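Local coordinates for protein glycogen accumulation regulator GarA (Mycobacterium tuberculosis, PDB 6I2P) that probably regulates central carbon and nitrogen metabolism, using a phosphothreonine-binding forkhead-associated (FHA) domain to engage protein kinases and metabolic enzymes, at residues D92-R97 and I140-L145; T78-H83 and A100-E105; A57-K62 and L145-G150. All coordinates share one frame; numbering follows the deposited sequence.

Contacts 2 and 3 each pair strands within one of the two sheets of the FHA beta sandwich; contact 1 joins loop 92-97 to the turn 140-143. Along the chain, contact 3 closes the outermost loop, pairing strand 57-61 with 143-149; contacts 1 and 2 lie inside it and their segments interleave. Contact 3 belongs to the six-stranded sheet and contact 2 to the facing mixed sheet, their centres about 14 Å apart, with Phe102 packed on Leu59 between them. Contact 1 shares Leu145 with contact 3, and its loop 92-97 bonds to Arg82 of contact 2, whose centre is about 13 Å away. Two sheets thus carry loops that meet another protein chain, as expected of a phosphopeptide-binding module.

Contact 1: residues D92-R97 and I140-L145; sequences DVTVSR and IGKFRL. With SO4 (sulfate ion), chain L.
Asp92 lays its CB against the Phe143 ring, 3.5 Å from CE1, while its carboxylate runs on to the turn at Gly141 and Lys142. The first torsion places CG anti to the backbone N (chi1 163°), sending the carboxylate across the gap at about a right angle to the Lys142 side chain. There OD2 of Asp92 accepts from Lys142 N at 2.7 Å, on its syn side and 20° out of the carboxylate plane. The other oxygen serves its own loop: Thr94 N, completing an Asx turn, and Thr94 OG1 both reach OD1 from the same face, above the plane. Thr94 OG1 also lies 3.3 Å from CA of Gly141, the second residue of a type II' turn from Ile140 to Phe143, where its positive phi suits glycine. Val95 CG2 meets the edge of the Phe143 ring, and Val95 CG1 packs against Ile140 CG2 at 3.8 Å. Lys142, bent at chi3, carries NZ beyond Asp92 to a sulfate, probably from the crystallisation liquor, and bonds O1 of that ion at 2.8 Å. Val93 N donates to sulfate O3 at 3.0 Å, and residues of another protein's chain bind the same ion. With three bonds on its carboxylate and a lysine ammonium nearby, Asp92 is probably ionised, tying two loops together beside an anion site at the interface with that protein.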
loop_
_atom_site.group_PDB
_atom_site.type_symbol
_atom_site.label_atom_id
_atom_site.label_comp_id
_atom_site.label_asym_id
_atom_site.label_seq_id
_atom_site.Cartn_x
_atom_site.Cartn_y
_atom_site.Cartn_z
ATOM N N ASP C 92 1.184 -14.109 -0.982
ATOM C CA ASP C 92 0.832 -12.707 -1.199
ATOM C C ASP C 92 1.130 -11.978 0.117
ATOM O O ASP C 92 0.735 -12.474 1.169
ATOM C CB ASP C 92 -0.659 -12.643 -1.583
ATOM C CG ASP C 92 -1.421 -11.334 -1.494
ATOM O OD1 ASP C 92 -0.871 -10.349 -0.948
ATOM O OD2 ASP C 92 -2.572 -11.304 -1.943
ATOM N N VAL C 93 1.810 -10.801 0.047
ATOM C CA VAL C 93 2.233 -9.963 1.192
ATOM C C VAL C 93 1.085 -9.611 2.167
ATOM O O VAL C 93 1.337 -9.456 3.364
ATOM C CB VAL C 93 3.027 -8.679 0.791
ATOM C CG1 VAL C 93 4.372 -9.029 0.171
ATOM C CG2 VAL C 93 2.224 -7.750 -0.127
ATOM N N THR C 94 -0.151 -9.491 1.654
ATOM C CA THR C 94 -1.338 -9.140 2.435
ATOM C C THR C 94 -2.013 -10.368 3.093
ATOM O O THR C 94 -2.865 -10.188 3.960
ATOM C CB THR C 94 -2.315 -8.305 1.584
ATOM O OG1 THR C 94 -2.778 -9.080 0.481
ATOM C CG2 THR C 94 -1.694 -6.995 1.084
ATOM N N VAL C 95 -1.627 -11.598 2.707
ATOM C CA VAL C 95 -2.169 -12.831 3.291
ATOM C C VAL C 95 -1.348 -13.155 4.547
ATOM O O VAL C 95 -0.118 -13.145 4.497
ATOM C CB VAL C 95 -2.197 -14.042 2.287
ATOM C CG1 VAL C 95 -2.699 -15.323 2.958
ATOM C CG2 VAL C 95 -3.036 -13.735 1.048
ATOM N N SER C 96 -2.030 -13.446 5.666
ATOM C CA SER C 96 -1.379 -13.835 6.913
ATOM C C SER C 96 -0.900 -15.273 6.789
ATOM O O SER C 96 -1.506 -16.048 6.048
ATOM C CB SER C 96 -2.357 -13.725 8.081
ATOM O OG SER C 96 -2.715 -12.377 8.325
ATOM N N ARG C 97 0.180 -15.638 7.518
ATOM C CA ARG C 97 0.729 -17.004 7.546
ATOM C C ARG C 97 -0.380 -17.982 7.953
ATOM O O ARG C 97 -0.587 -18.998 7.291
ATOM C CB ARG C 97 1.947 -17.080 8.477
ATOM C CG ARG C 97 3.173 -16.444 7.840
ATOM C CD ARG C 97 4.184 -15.977 8.859
ATOM N NE ARG C 97 3.858 -14.655 9.394
ATOM C CZ ARG C 97 4.678 -13.932 10.150
ATOM N NH1 ARG C 97 5.891 -14.384 10.445
ATOM N NH2 ARG C 97 4.302 -12.744 10.598
ATOM N N ILE C 140 -9.114 -13.581 0.228
ATOM C CA ILE C 140 -8.026 -13.781 1.183
ATOM C C ILE C 140 -6.852 -13.018 0.577
ATOM O O ILE C 140 -6.329 -13.407 -0.468
ATOM C CB ILE C 140 -7.741 -15.289 1.452
ATOM C CG1 ILE C 140 -8.925 -15.944 2.214
ATOM C CG2 ILE C 140 -6.428 -15.474 2.223
ATOM C CD1 ILE C 140 -8.967 -17.488 2.209
ATOM N N GLY C 141 -6.524 -11.887 1.189
ATOM C CA GLY C 141 -5.491 -10.981 0.707
ATOM C C GLY C 141 -5.948 -10.322 -0.576
ATOM O O GLY C 141 -7.009 -9.695 -0.613
ATOM N N LYS C 142 -5.175 -10.519 -1.646
ATOM C CA LYS C 142 -5.491 -10.033 -2.987
ATOM C C LYS C 142 -6.043 -11.196 -3.831
ATOM O O LYS C 142 -6.280 -11.018 -5.025
ATOM C CB LYS C 142 -4.257 -9.398 -3.663
ATOM C CG LYS C 142 -3.790 -8.084 -3.052
ATOM C CD LYS C 142 -2.611 -7.526 -3.840
ATOM C CE LYS C 142 -1.339 -7.444 -3.027
ATOM N NZ LYS C 142 -0.175 -7.074 -3.868
ATOM N N PHE C 143 -6.234 -12.386 -3.220
ATOM C CA PHE C 143 -6.778 -13.556 -3.915
ATOM C C PHE C 143 -8.296 -13.511 -3.942
ATOM O O PHE C 143 -8.930 -13.307 -2.912
ATOM C CB PHE C 143 -6.320 -14.874 -3.268
ATOM C CG PHE C 143 -4.888 -15.261 -3.538
ATOM C CD1 PHE C 143 -3.872 -14.872 -2.672
ATOM C CD2 PHE C 143 -4.555 -16.043 -4.643
ATOM C CE1 PHE C 143 -2.547 -15.249 -2.910
ATOM C CE2 PHE C 143 -3.225 -16.408 -4.889
ATOM C CZ PHE C 143 -2.231 -16.014 -4.014
ATOM N N ARG C 144 -8.872 -13.702 -5.126
ATOM C CA ARG C 144 -10.312 -13.753 -5.345
ATOM C C ARG C 144 -10.613 -15.175 -5.783
ATOM O O ARG C 144 -10.369 -15.558 -6.929
ATOM C CB ARG C 144 -10.759 -12.698 -6.371
ATOM C CG ARG C 144 -10.817 -11.281 -5.783
ATOM C CD ARG C 144 -11.037 -10.216 -6.841
ATOM N NE ARG C 144 -12.294 -10.412 -7.570
ATOM C CZ ARG C 144 -13.168 -9.448 -7.839
ATOM N NH1 ARG C 144 -12.940 -8.204 -7.441
ATOM N NH2 ARG C 144 -14.276 -9.720 -8.514
ATOM N N LEU C 145 -11.018 -15.986 -4.816
ATOM C CA LEU C 145 -11.307 -17.400 -5.014
ATOM C C LEU C 145 -12.789 -17.605 -5.222
ATOM O O LEU C 145 -13.592 -16.947 -4.567
ATOM C CB LEU C 145 -10.844 -18.236 -3.800
ATOM C CG LEU C 145 -9.404 -18.009 -3.283
ATOM C CD1 LEU C 145 -9.316 -18.268 -1.791
ATOM C CD2 LEU C 145 -8.390 -18.865 -4.036
HETATM S S SO4 L . 2.557 -9.606 -4.024
HETATM O O1 SO4 L . 2.002 -8.544 -4.870
HETATM O O2 SO4 L . 3.939 -9.275 -3.672
HETATM O O3 SO4 L . 1.756 -9.737 -2.806
HETATM O O4 SO4 L . 2.526 -10.886 -4.741
#

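Contact 2: residues T78-H83 and A100-E105; sequences TSAGRH and AEFRLE
Thr78 starts the pairing with a pair of hydrogen bonds with Phe102: Thr78 N donates to Phe102 O at 2.8 Å, and Phe102 N returns to Thr78 O. The first of these donors lies in the carbonyl plane; Phe102 N is tilted 22° from the carbonyl plane of Thr78. The same Thr78 O sits at the edge of the Phe102 ring and takes a CA-H...O contact from Glu101 CA at 3.3 Å. Ser79 faces Glu101 as a non-hydrogen-bonded pair on the face opposite Thr78 and Phe102, and Glu101 CG comes to 4.0 Å from Ser79 CA. Beyond CG the Glu101 chain stays extended, and its OE2 forms a salt bridge with Arg103 NH2 at 2.8 Å, two residues along the same strand. Ala80 repeats the hydrogen-bonded pattern with Ala100: Ala80 N gives to Ala100 O from above the carbonyl plane, and Ala100 N gives to Ala80 O at 2.9 Å. The methyl of Ala80 also meets the Phe102 ring at its edge, CB to CE1 3.8 Å. With CG anti to its carbonyl carbon (chi1 -69°), Phe102 sends its ring off the sheet and leaning back toward the Ala100 end, which brings CE1 to this methyl. Past Ala80 the chain leaves strand 100-105; Gly81 bonds to Ile88 and Leu90 instead, and Arg82 turns to Val95 O and to the backbone of another protein's chain. In the mixed sheet of the FHA sandwich, strand 77-81 lies between strand 88-89 and strand 100-105, which in turn borders 108-113; Phe102 reaches across the core to Val138 and Ile140 of strand 137-140.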
loop_
_atom_site.group_PDB
_atom_site.type_symbol
_atom_site.label_atom_id
_atom_site.label_comp_id
_atom_site.label_asym_id
_atom_site.label_seq_id
_atom_site.Cartn_x
_atom_site.Cartn_y
_atom_site.Cartn_z
ATOM N N THR C 78 -9.278 -27.547 6.307
ATOM C CA THR C 78 -8.315 -27.214 5.264
ATOM C C THR C 78 -7.792 -25.803 5.540
ATOM O O THR C 78 -8.542 -24.835 5.422
ATOM C CB THR C 78 -8.935 -27.390 3.862
ATOM O OG1 THR C 78 -9.760 -28.555 3.834
ATOM C CG2 THR C 78 -7.894 -27.503 2.780
ATOM N N SER C 79 -6.530 -25.686 5.961
ATOM C CA SER C 79 -5.949 -24.380 6.279
ATOM C C SER C 79 -5.558 -23.600 5.021
ATOM O O SER C 79 -5.183 -24.199 4.012
ATOM C CB SER C 79 -4.766 -24.523 7.232
ATOM O OG SER C 79 -3.757 -25.358 6.690
ATOM N N ALA C 80 -5.663 -22.264 5.088
ATOM C CA ALA C 80 -5.321 -21.368 3.984
ATOM C C ALA C 80 -4.516 -20.174 4.512
ATOM O O ALA C 80 -4.971 -19.473 5.417
ATOM C CB ALA C 80 -6.589 -20.894 3.270
ATOM N N GLY C 81 -3.314 -19.988 3.968
ATOM C CA GLY C 81 -2.427 -18.903 4.373
ATOM C C GLY C 81 -1.103 -18.868 3.645
ATOM O O GLY C 81 -0.889 -19.641 2.705
ATOM N N ARG C 82 -0.207 -17.954 4.081
ATOM C CA ARG C 82 1.129 -17.764 3.516
ATOM C C ARG C 82 2.183 -18.655 4.204
ATOM O O ARG C 82 3.332 -18.678 3.762
ATOM C CB ARG C 82 1.523 -16.270 3.565
ATOM C CG ARG C 82 2.654 -15.869 2.606
ATOM C CD ARG C 82 2.892 -14.372 2.488
ATOM N NE ARG C 82 2.515 -13.624 3.695
ATOM C CZ ARG C 82 3.310 -13.423 4.739
ATOM N NH1 ARG C 82 4.548 -13.903 4.742
ATOM N NH2 ARG C 82 2.873 -12.745 5.792
ATOM N N HIS C 83 1.805 -19.398 5.268
ATOM C CA HIS C 83 2.747 -20.294 5.937
ATOM C C HIS C 83 3.039 -21.497 5.023
ATOM O O HIS C 83 2.095 -22.044 4.443
ATOM C CB HIS C 83 2.242 -20.754 7.314
ATOM C CG HIS C 83 3.312 -21.428 8.113
ATOM N ND1 HIS C 83 3.618 -22.766 7.921
ATOM C CD2 HIS C 83 4.179 -20.907 9.015
ATOM C CE1 HIS C 83 4.627 -23.027 8.738
ATOM N NE2 HIS C 83 5.004 -21.942 9.413
ATOM N N ALA C 100 -6.917 -18.219 7.231
ATOM C CA ALA C 100 -8.237 -18.820 7.305
ATOM C C ALA C 100 -8.213 -20.351 7.273
ATOM O O ALA C 100 -7.165 -20.973 7.092
ATOM C CB ALA C 100 -9.100 -18.285 6.155
ATOM N N GLU C 101 -9.386 -20.943 7.468
ATOM C CA GLU C 101 -9.621 -22.379 7.416
ATOM C C GLU C 101 -10.963 -22.640 6.760
ATOM O O GLU C 101 -11.922 -21.899 6.974
ATOM C CB GLU C 101 -9.585 -23.019 8.814
ATOM C CG GLU C 101 -8.177 -23.234 9.342
ATOM C CD GLU C 101 -8.057 -23.752 10.759
ATOM O OE1 GLU C 101 -6.919 -24.093 11.157
ATOM O OE2 GLU C 101 -9.091 -23.826 11.467
ATOM N N PHE C 102 -11.015 -23.689 5.946
ATOM C CA PHE C 102 -12.221 -24.141 5.279
ATOM C C PHE C 102 -12.608 -25.416 5.995
ATOM O O PHE C 102 -11.805 -26.349 6.077
ATOM C CB PHE C 102 -11.989 -24.347 3.774
ATOM C CG PHE C 102 -11.755 -23.053 3.033
ATOM C CD1 PHE C 102 -10.479 -22.499 2.951
ATOM C CD2 PHE C 102 -12.806 -22.383 2.426
ATOM C CE1 PHE C 102 -10.269 -21.284 2.291
ATOM C CE2 PHE C 102 -12.590 -21.183 1.746
ATOM C CZ PHE C 102 -11.328 -20.633 1.695
ATOM N N ARG C 103 -13.795 -25.401 6.616
ATOM C CA ARG C 103 -14.298 -26.508 7.418
ATOM C C ARG C 103 -15.512 -27.201 6.821
ATOM O O ARG C 103 -16.470 -26.539 6.420
ATOM C CB ARG C 103 -14.583 -26.051 8.857
ATOM C CG ARG C 103 -13.334 -25.540 9.576
ATOM C CD ARG C 103 -13.573 -25.303 11.045
ATOM N NE ARG C 103 -12.344 -24.889 11.724
ATOM C CZ ARG C 103 -11.912 -25.396 12.874
ATOM N NH1 ARG C 103 -12.611 -26.335 13.496
ATOM N NH2 ARG C 103 -10.780 -24.967 13.410
ATOM N N LEU C 104 -15.459 -28.540 6.758
ATOM C CA LEU C 104 -16.539 -29.395 6.271
ATOM C C LEU C 104 -17.310 -29.898 7.499
ATOM O O LEU C 104 -16.851 -30.808 8.195
ATOM C CB LEU C 104 -15.973 -30.560 5.442
ATOM N N GLU C 105 -18.439 -29.233 7.808
ATOM C CA GLU C 105 -19.298 -29.531 8.962
ATOM C C GLU C 105 -20.758 -29.624 8.515
ATOM O O GLU C 105 -21.250 -28.716 7.837
ATOM C CB GLU C 105 -19.151 -28.449 10.056
ATOM C CG GLU C 105 -17.741 -28.240 10.593
ATOM C CD GLU C 105 -17.507 -26.982 11.412
ATOM O OE1 GLU C 105 -18.265 -25.998 11.245
ATOM O OE2 GLU C 105 -16.544 -26.976 12.214
#

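Contact 3: residues A57-K62 and L145-G150; sequences ALLVVK and LVFLTG
Phe147 packs on Leu59 and Ala57: its CB meets Leu59 CD2 at 4.0 Å; farther out, CD2 of the ring is still beside that methyl, which stands at the ring's edge, near its plane. CE2 then comes to 3.5 Å from Ala57 CB, and CZ, the tip, remains next to the same methyl. This run along the strand follows from chi1, which sets CG anti to the backbone N (171°). Leu59 faces Phe147 as a non-hydrogen-bonded pair, and Val61 faces Leu145 likewise, with Val61 CG2 and Leu145 CD2 3.7 Å apart as the two side chains slant across each other.

Four backbone hydrogen bonds, two at Leu58/Leu148 and two at Val60/Val146, alternate with these pairs. Leu58 N and Leu148 O are 2.7 Å apart, the donor lying in the carbonyl plane, and Leu148 N answers to Leu58 O. Val60 and Val146 exchange the other two, Val146 N reaching Val60 O at 2.8 Å. On the other face, Val60 CG2 touches Leu148 CD1 at 3.9 Å, and the aliphatic part of Lys62 lies over Val146, CD to CG2 3.7 Å, before its NZ forms a salt bridge with Glu137.

Strand 57-61 is also bonded to strand 70-73, and strand 143-149 neighbours 137-140, so this antiparallel pair, whose segments run at 156° between their N-to-C directions, is an interior step of the six-stranded sheet. Ala57, Leu59, Val61, Leu145 and Phe147 make the buried, apolar face, with Thr149 at its end, whereas the Leu58, Val60, Val146 and Leu148 face is partly exposed; the hydrogen bonds set the antiparallel register, while apolar contacts pack the buried face, joining the first and last strands of the chain.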
loop_
_atom_site.group_PDB
_atom_site.type_symbol
_atom_site.label_atom_id
_atom_site.label_comp_id
_atom_site.label_asym_id
_atom_site.label_seq_id
_atom_site.Cartn_x
_atom_site.Cartn_y
_atom_site.Cartn_z
ATOM N N ALA C 57 -15.440 -30.010 -2.511
ATOM C CA ALA C 57 -15.552 -28.689 -3.114
ATOM C C ALA C 57 -14.243 -28.278 -3.784
ATOM O O ALA C 57 -13.216 -28.941 -3.615
ATOM C CB ALA C 57 -15.966 -27.667 -2.070
ATOM N N LEU C 58 -14.290 -27.187 -4.556
ATOM C CA LEU C 58 -13.146 -26.663 -5.281
ATOM C C LEU C 58 -13.069 -25.145 -5.152
ATOM O O LEU C 58 -14.083 -24.462 -5.269
ATOM C CB LEU C 58 -13.247 -27.090 -6.759
ATOM C CG LEU C 58 -12.038 -26.858 -7.656
ATOM C CD1 LEU C 58 -10.921 -27.861 -7.361
ATOM C CD2 LEU C 58 -12.438 -26.958 -9.108
ATOM N N LEU C 59 -11.870 -24.626 -4.880
ATOM C CA LEU C 59 -11.623 -23.188 -4.796
ATOM C C LEU C 59 -10.761 -22.830 -5.993
ATOM O O LEU C 59 -9.707 -23.431 -6.175
ATOM C CB LEU C 59 -10.908 -22.804 -3.492
ATOM C CG LEU C 59 -11.700 -22.929 -2.193
ATOM C CD1 LEU C 59 -10.760 -22.989 -1.015
ATOM C CD2 LEU C 59 -12.701 -21.776 -2.023
ATOM N N VAL C 60 -11.227 -21.910 -6.839
ATOM C CA VAL C 60 -10.485 -21.523 -8.041
ATOM C C VAL C 60 -10.092 -20.055 -7.956
ATOM O O VAL C 60 -10.949 -19.213 -7.678
ATOM C CB VAL C 60 -11.256 -21.826 -9.366
ATOM C CG1 VAL C 60 -10.337 -21.707 -10.584
ATOM C CG2 VAL C 60 -11.912 -23.202 -9.341
ATOM N N VAL C 61 -8.812 -19.741 -8.241
ATOM C CA VAL C 61 -8.336 -18.356 -8.280
ATOM C C VAL C 61 -8.918 -17.747 -9.571
ATOM O O VAL C 61 -8.667 -18.255 -10.668
ATOM C CB VAL C 61 -6.790 -18.220 -8.193
ATOM C CG1 VAL C 61 -6.378 -16.763 -8.008
ATOM C CG2 VAL C 61 -6.217 -19.076 -7.070
ATOM N N LYS C 62 -9.739 -16.700 -9.420
ATOM C CA LYS C 62 -10.423 -16.037 -10.528
ATOM C C LYS C 62 -9.526 -15.117 -11.363
ATOM O O LYS C 62 -9.663 -15.100 -12.585
ATOM C CB LYS C 62 -11.650 -15.273 -10.007
ATOM C CG LYS C 62 -12.895 -15.473 -10.850
ATOM C CD LYS C 62 -13.983 -14.469 -10.503
ATOM C CE LYS C 62 -15.283 -14.833 -11.181
ATOM N NZ LYS C 62 -16.303 -13.767 -11.029
ATOM N N LEU C 145 -11.018 -15.986 -4.816
ATOM C CA LEU C 145 -11.307 -17.400 -5.014
ATOM C C LEU C 145 -12.789 -17.605 -5.222
ATOM O O LEU C 145 -13.592 -16.947 -4.567
ATOM C CB LEU C 145 -10.844 -18.236 -3.800
ATOM C CG LEU C 145 -9.404 -18.009 -3.283
ATOM C CD1 LEU C 145 -9.316 -18.268 -1.791
ATOM C CD2 LEU C 145 -8.390 -18.865 -4.036
ATOM N N VAL C 146 -13.154 -18.510 -6.135
ATOM C CA VAL C 146 -14.545 -18.883 -6.341
ATOM C C VAL C 146 -14.707 -20.288 -5.762
ATOM O O VAL C 146 -13.899 -21.179 -6.049
ATOM C CB VAL C 146 -15.016 -18.771 -7.815
ATOM C CG1 VAL C 146 -16.447 -19.289 -7.998
ATOM C CG2 VAL C 146 -14.914 -17.333 -8.293
ATOM N N PHE C 147 -15.725 -20.456 -4.906
ATOM C CA PHE C 147 -16.057 -21.721 -4.270
ATOM C C PHE C 147 -17.045 -22.458 -5.171
ATOM O O PHE C 147 -18.087 -21.905 -5.537
ATOM C CB PHE C 147 -16.648 -21.475 -2.867
ATOM C CG PHE C 147 -17.217 -22.704 -2.192
ATOM C CD1 PHE C 147 -18.551 -23.061 -2.367
ATOM C CD2 PHE C 147 -16.420 -23.504 -1.381
ATOM C CE1 PHE C 147 -19.073 -24.201 -1.752
ATOM C CE2 PHE C 147 -16.948 -24.628 -0.752
ATOM C CZ PHE C 147 -18.269 -24.977 -0.951
ATOM N N LEU C 148 -16.716 -23.711 -5.515
ATOM C CA LEU C 148 -17.544 -24.565 -6.364
ATOM C C LEU C 148 -17.801 -25.898 -5.698
ATOM O O LEU C 148 -16.885 -26.500 -5.150
ATOM C CB LEU C 148 -16.914 -24.785 -7.749
ATOM C CG LEU C 148 -16.607 -23.546 -8.608
ATOM C CD1 LEU C 148 -15.700 -23.914 -9.763
ATOM C CD2 LEU C 148 -17.879 -22.875 -9.114
ATOM N N THR C 149 -19.045 -26.369 -5.755
ATOM C CA THR C 149 -19.437 -27.654 -5.182
ATOM C C THR C 149 -20.458 -28.332 -6.091
ATOM O O THR C 149 -21.019 -27.677 -6.963
ATOM C CB THR C 149 -19.871 -27.487 -3.701
ATOM O OG1 THR C 149 -19.880 -28.763 -3.072
ATOM C CG2 THR C 149 -21.221 -26.779 -3.532
ATOM N N GLY C 150 -20.690 -29.623 -5.877
ATOM C CA GLY C 150 -21.645 -30.392 -6.664
ATOM C C GLY C 150 -23.090 -30.166 -6.260
ATOM O O GLY C 150 -23.356 -29.491 -5.258
#